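Local coordinates for SIRV1 hypothetical protein ORF119 (Sulfolobus islandicus rudivirus 1 variant xx, PDB 2X3G) that probably acts as a Rep-type, DNA-nicking initiator of viral genome replication, at residues 12-17 with 70-75; 16-21 with 64-69. All blocks are in the same frame, centred on the assembly; numbering follows the deposited sequence.

Interaction 1 (12-17 with 70-75)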
# COMPACT_ATOMS: atom_id res chain seq x y z
N SER A 12 23.59 8.17 9.26
CA SER A 12 24.47 7.59 10.28
C SER A 12 25.22 6.34 9.80
O SER A 12 26.12 5.87 10.49
CB SER A 12 23.68 7.27 11.56
OG SER A 12 22.48 6.56 11.28
N TYR A 13 24.83 5.81 8.64
CA TYR A 13 25.52 4.68 8.03
C TYR A 13 26.27 5.11 6.79
O TYR A 13 25.79 5.95 6.04
CB TYR A 13 24.51 3.56 7.69
CG TYR A 13 24.07 2.83 8.93
CD1 TYR A 13 24.67 1.63 9.31
CD2 TYR A 13 23.12 3.37 9.78
CE1 TYR A 13 24.29 1.00 10.45
CE2 TYR A 13 22.73 2.73 10.92
CZ TYR A 13 23.33 1.54 11.27
OH TYR A 13 22.98 0.90 12.43
N ILE A 14 27.44 4.51 6.55
CA ILE A 14 28.26 4.96 5.44
C ILE A 14 27.54 4.71 4.12
O ILE A 14 27.46 5.60 3.27
CB ILE A 14 29.65 4.27 5.46
CG1 ILE A 14 30.45 4.74 6.68
CG2 ILE A 14 30.44 4.59 4.21
CD1 ILE A 14 31.64 3.85 6.97
N TYR A 15 26.94 3.54 4.00
CA TYR A 15 26.33 3.10 2.75
C TYR A 15 24.83 2.90 2.89
O TYR A 15 24.38 2.22 3.80
CB TYR A 15 26.96 1.80 2.28
CG TYR A 15 28.47 1.87 2.20
CD1 TYR A 15 29.07 2.60 1.19
CD2 TYR A 15 29.29 1.25 3.16
CE1 TYR A 15 30.46 2.72 1.12
CE2 TYR A 15 30.66 1.36 3.10
CZ TYR A 15 31.24 2.08 2.07
OH TYR A 15 32.61 2.20 1.99
N THR A 16 24.08 3.52 1.98
CA THR A 16 22.65 3.31 1.83
C THR A 16 22.43 2.78 0.42
O THR A 16 22.60 3.52 -0.56
CB THR A 16 21.83 4.60 1.95
OG1 THR A 16 22.03 5.22 3.24
CG2 THR A 16 20.36 4.28 1.76
N TYR A 17 22.07 1.50 0.32
CA TYR A 17 21.84 0.86 -0.97
C TYR A 17 20.35 0.76 -1.21
O TYR A 17 19.61 0.28 -0.35
CB TYR A 17 22.42 -0.54 -0.97
CG TYR A 17 23.92 -0.60 -0.88
CD1 TYR A 17 24.70 -0.37 -2.00
CD2 TYR A 17 24.55 -0.87 0.33
CE1 TYR A 17 26.08 -0.45 -1.94
CE2 TYR A 17 25.95 -0.95 0.40
CZ TYR A 17 26.70 -0.73 -0.75
OH TYR A 17 28.06 -0.79 -0.73
N PHE A 70 20.98 -0.17 4.95
CA PHE A 70 21.91 0.73 5.62
C PHE A 70 23.00 -0.09 6.30
O PHE A 70 22.71 -0.92 7.14
CB PHE A 70 21.15 1.50 6.68
CG PHE A 70 19.96 2.20 6.16
CD1 PHE A 70 18.69 1.61 6.24
CD2 PHE A 70 20.07 3.46 5.58
CE1 PHE A 70 17.58 2.28 5.77
CE2 PHE A 70 18.98 4.12 5.12
CZ PHE A 70 17.71 3.53 5.20
N THR A 71 24.25 0.20 5.95
CA THR A 71 25.38 -0.62 6.38
C THR A 71 26.67 0.20 6.33
O THR A 71 26.80 1.16 5.57
CB THR A 71 25.51 -1.88 5.49
OG1 THR A 71 26.53 -2.74 5.99
CG2 THR A 71 25.82 -1.54 4.04
N ASN A 72 27.63 -0.22 7.14
CA ASN A 72 28.92 0.46 7.22
C ASN A 72 29.98 -0.32 6.47
O ASN A 72 31.15 0.06 6.46
CB ASN A 72 29.28 0.68 8.69
CG ASN A 72 28.39 1.70 9.34
OD1 ASN A 72 28.12 2.74 8.74
ND2 ASN A 72 27.93 1.43 10.54
N LYS A 73 29.56 -1.39 5.79
CA LYS A 73 30.48 -2.24 5.04
C LYS A 73 29.95 -2.42 3.64
O LYS A 73 28.80 -2.78 3.48
CB LYS A 73 30.58 -3.60 5.72
CG LYS A 73 31.53 -4.55 5.02
CD LYS A 73 31.84 -5.79 5.85
CE LYS A 73 32.62 -6.84 5.06
NZ LYS A 73 33.68 -6.25 4.19
N LYS A 74 30.78 -2.20 2.64
CA LYS A 74 30.34 -2.30 1.25
C LYS A 74 29.77 -3.67 0.98
O LYS A 74 30.35 -4.67 1.40
CB LYS A 74 31.49 -2.07 0.27
CG LYS A 74 31.68 -0.64 -0.15
CD LYS A 74 32.94 -0.52 -0.99
CE LYS A 74 33.19 0.93 -1.36
NZ LYS A 74 34.47 1.11 -2.08
N LEU A 75 28.66 -3.69 0.25
CA LEU A 75 27.99 -4.92 -0.13
C LEU A 75 28.72 -5.56 -1.28
O LEU A 75 29.19 -4.86 -2.19
CB LEU A 75 26.54 -4.65 -0.57
CG LEU A 75 25.40 -4.58 0.44
CD1 LEU A 75 24.09 -4.61 -0.33
CD2 LEU A 75 25.51 -5.73 1.44
O HOH W 1 26.47 3.51 12.10
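The carboxamide of Asn72 is held at both ends by the chain running into strand 15-22. Its OD1 accepts the backbone N of Ile14 at 2.9 Å, in the carbonyl plane, while ND2 donates a hydrogen bond to water 1, which itself donates to Ser12 O. The CB of Asn72 points off from the partner segment, and a chi1 of -70° swings the amide back to it. There the amide lies almost parallel to the Tyr13 ring, the two planes 8° apart, with Asn72 ND2 3.5 Å from Tyr13 CD1. The water sits over the centre of one Tyr13 face; Phe70 CB covers the other, and the phenol OH reaches Asn47 O.

Beyond Asn72 the pairing becomes regular and antiparallel. Tyr15 and Thr71 exchange both backbone bonds, Tyr15 N to Thr71 O at 2.9 Å and Thr71 N to Tyr15 O at 3.0 Å, and at the next pair the Thr16 side chain runs alongside the Phe70 ring.

On the face that carries Tyr15 and Tyr17, both phenol rings take an aliphatic chain from residues 74-75. Lys74 CG makes a CH-pi contact 3.9 Å from the Tyr15 centroid, and Ile14 CG2 closes the opposite face of that ring. Leu75 CD1 packs over Tyr17 in the same manner, 4.2 Å from its centroid, while Thr71 CG2 meets the ring edge. Tyr17 OH accepts Leu75 N at 3.1 Å, tying the turn after strand 64-71 to the strand beside it; Asp45 helps from outside, bonding to Thr71 OG1 and Asn72 N.

Where the sheet frays, then, an asparagine amide takes over from the backbone as acceptor, and a phenol oxygen satisfies the buried leucine's N-H, so the pairing ends in specific polar contacts backed by aromatic faces.

Interaction 2 (16-21 with 64-69)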
# COMPACT_ATOMS: atom_id res chain seq x y z
N THR A 16 24.08 3.52 1.98
CA THR A 16 22.65 3.31 1.83
C THR A 16 22.43 2.78 0.42
O THR A 16 22.60 3.52 -0.56
CB THR A 16 21.83 4.60 1.95
OG1 THR A 16 22.03 5.22 3.24
CG2 THR A 16 20.36 4.28 1.76
N TYR A 17 22.07 1.50 0.32
CA TYR A 17 21.84 0.86 -0.97
C TYR A 17 20.35 0.76 -1.21
O TYR A 17 19.61 0.28 -0.35
CB TYR A 17 22.42 -0.54 -0.97
CG TYR A 17 23.92 -0.60 -0.88
CD1 TYR A 17 24.70 -0.37 -2.00
CD2 TYR A 17 24.55 -0.87 0.33
CE1 TYR A 17 26.08 -0.45 -1.94
CE2 TYR A 17 25.95 -0.95 0.40
CZ TYR A 17 26.70 -0.73 -0.75
OH TYR A 17 28.06 -0.79 -0.73
N PHE A 18 19.91 1.23 -2.38
CA PHE A 18 18.54 1.14 -2.85
C PHE A 18 18.52 0.07 -3.92
O PHE A 18 19.09 0.25 -4.99
CB PHE A 18 18.05 2.51 -3.37
CG PHE A 18 16.71 2.48 -4.03
CD1 PHE A 18 15.66 1.78 -3.46
CD2 PHE A 18 16.49 3.16 -5.21
CE1 PHE A 18 14.43 1.72 -4.08
CE2 PHE A 18 15.27 3.13 -5.83
CZ PHE A 18 14.22 2.41 -5.26
N ILE A 19 17.89 -1.06 -3.59
CA ILE A 19 17.81 -2.22 -4.45
C ILE A 19 16.37 -2.44 -4.91
O ILE A 19 15.44 -2.49 -4.11
CB ILE A 19 18.26 -3.46 -3.68
CG1 ILE A 19 19.57 -3.19 -2.91
CG2 ILE A 19 18.32 -4.69 -4.62
CD1 ILE A 19 19.96 -4.33 -1.97
N THR A 20 16.18 -2.54 -6.23
CA THR A 20 14.91 -2.86 -6.79
C THR A 20 15.01 -4.22 -7.46
O THR A 20 15.92 -4.47 -8.25
CB THR A 20 14.47 -1.81 -7.79
OG1 THR A 20 14.54 -0.54 -7.16
CG2 THR A 20 13.03 -2.06 -8.24
N ILE A 21 14.06 -5.09 -7.16
CA ILE A 21 14.05 -6.46 -7.68
C ILE A 21 12.70 -6.68 -8.34
O ILE A 21 11.67 -6.40 -7.74
CB ILE A 21 14.29 -7.50 -6.54
CG1 ILE A 21 15.55 -7.13 -5.75
CG2 ILE A 21 14.35 -8.95 -7.08
CD1 ILE A 21 15.25 -6.40 -4.46
N HIS A 64 7.58 -7.41 -7.34
CA HIS A 64 8.29 -6.14 -7.35
C HIS A 64 8.65 -5.81 -5.90
O HIS A 64 7.76 -5.62 -5.06
CB HIS A 64 7.39 -5.07 -7.96
CG HIS A 64 8.14 -3.96 -8.61
ND1 HIS A 64 8.54 -4.01 -9.93
CD2 HIS A 64 8.54 -2.75 -8.14
CE1 HIS A 64 9.18 -2.89 -10.23
NE2 HIS A 64 9.19 -2.11 -9.16
N TYR A 65 9.95 -5.81 -5.61
CA TYR A 65 10.46 -5.50 -4.27
C TYR A 65 11.34 -4.26 -4.32
O TYR A 65 12.09 -4.08 -5.26
CB TYR A 65 11.34 -6.63 -3.71
CG TYR A 65 10.80 -8.04 -3.71
CD1 TYR A 65 11.66 -9.12 -3.90
CD2 TYR A 65 9.45 -8.31 -3.49
CE1 TYR A 65 11.21 -10.42 -3.88
CE2 TYR A 65 8.99 -9.61 -3.47
CZ TYR A 65 9.88 -10.66 -3.66
OH TYR A 65 9.44 -11.96 -3.64
N HIS A 66 11.27 -3.43 -3.29
CA HIS A 66 12.23 -2.34 -3.11
C HIS A 66 12.83 -2.51 -1.73
O HIS A 66 12.11 -2.78 -0.78
CB HIS A 66 11.58 -0.96 -3.22
CG HIS A 66 10.94 -0.68 -4.53
ND1 HIS A 66 11.65 -0.52 -5.70
CD2 HIS A 66 9.63 -0.54 -4.87
CE1 HIS A 66 10.82 -0.28 -6.69
NE2 HIS A 66 9.59 -0.30 -6.22
N ILE A 67 14.14 -2.33 -1.63
CA ILE A 67 14.85 -2.56 -0.40
C ILE A 67 15.86 -1.45 -0.18
O ILE A 67 16.63 -1.14 -1.09
CB ILE A 67 15.57 -3.92 -0.44
CG1 ILE A 67 14.58 -5.07 -0.69
CG2 ILE A 67 16.29 -4.20 0.87
CD1 ILE A 67 15.22 -6.44 -0.56
N LEU A 68 15.85 -0.84 1.01
CA LEU A 68 16.98 -0.03 1.47
C LEU A 68 17.80 -0.80 2.47
O LEU A 68 17.27 -1.36 3.43
CB LEU A 68 16.53 1.26 2.14
CG LEU A 68 16.03 2.36 1.26
CD1 LEU A 68 15.57 3.50 2.18
CD2 LEU A 68 17.11 2.83 0.31
N VAL A 69 19.10 -0.84 2.23
CA VAL A 69 20.05 -1.48 3.14
C VAL A 69 20.97 -0.35 3.65
O VAL A 69 21.60 0.34 2.87
CB VAL A 69 20.86 -2.58 2.43
CG1 VAL A 69 21.99 -3.10 3.33
CG2 VAL A 69 19.94 -3.75 1.99
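Thr20 and His66 face each other across a non-hydrogen-bonded antiparallel pair, and Thr20 OG1 and His66 ND1 share a hydrogen bond of 3.2 Å. The hydroxyl lies in the imidazole plane at the ring edge; a chi1 of -53° sets it beside its own backbone N, while CG2 packs against the same ring. Phe18 runs alongside His66 as well, but the rings are slid so far apart, 5.8 Å between centroids, that they hardly overlap. Leu68 CD2 fills in next to Phe18 CB at 3.8 Å.

On the other face the side chains are mainly apolar. Ile21 CD1 touches both Tyr65 CB and Ile67 CD1, the latter at 3.9 Å, and Ile19 CD1 meets Val69 CG2.

Six backbone bonds hold these rows in register, a reciprocal pair at each of Tyr17-Val69, Ile19-Ile67 and Ile21-Tyr65; Ile19 N to Ile67 O, at 2.8 Å and 177°, is nearly straight. His64 and His66, separated by hydrophobic Tyr65, resemble the HUH motif of Rep-type nucleases, whose histidines usually bind a metal. Thr20 probably helps fix the rotation of the second imidazole.

Strands 49-55 and 89-94 flank this central pair. Helix 30-44 covers the Ile19-Tyr65-Val69 face, where Phe34 meets the Tyr65 ring edge-to-face, whereas Tyr108 of helix 99-109 packs against His66 on the other.

From the N terminus, the chain leaves helix 2-10, passes through loop 12-14 and enters strand 15-22; loop and strand supply interaction 1, the strand alone interaction 2. Helix 30-44 and strand 49-55 follow before strand 64-71 returns antiparallel. Interaction 2 therefore closes the shorter loop, 42 residues between its segments, and interaction 1 encloses it with 52; the two nest without crossing and share Thr16 and Tyr17. Their centres lie about 13 Å apart along one strand pair: interaction 2 near the chain's spatial centre, interaction 1 at the partly buried end. Together they zip the two central strands of the four-stranded sheet and join their pairing to the segments leading from helix 2-10 and toward helix 77-82.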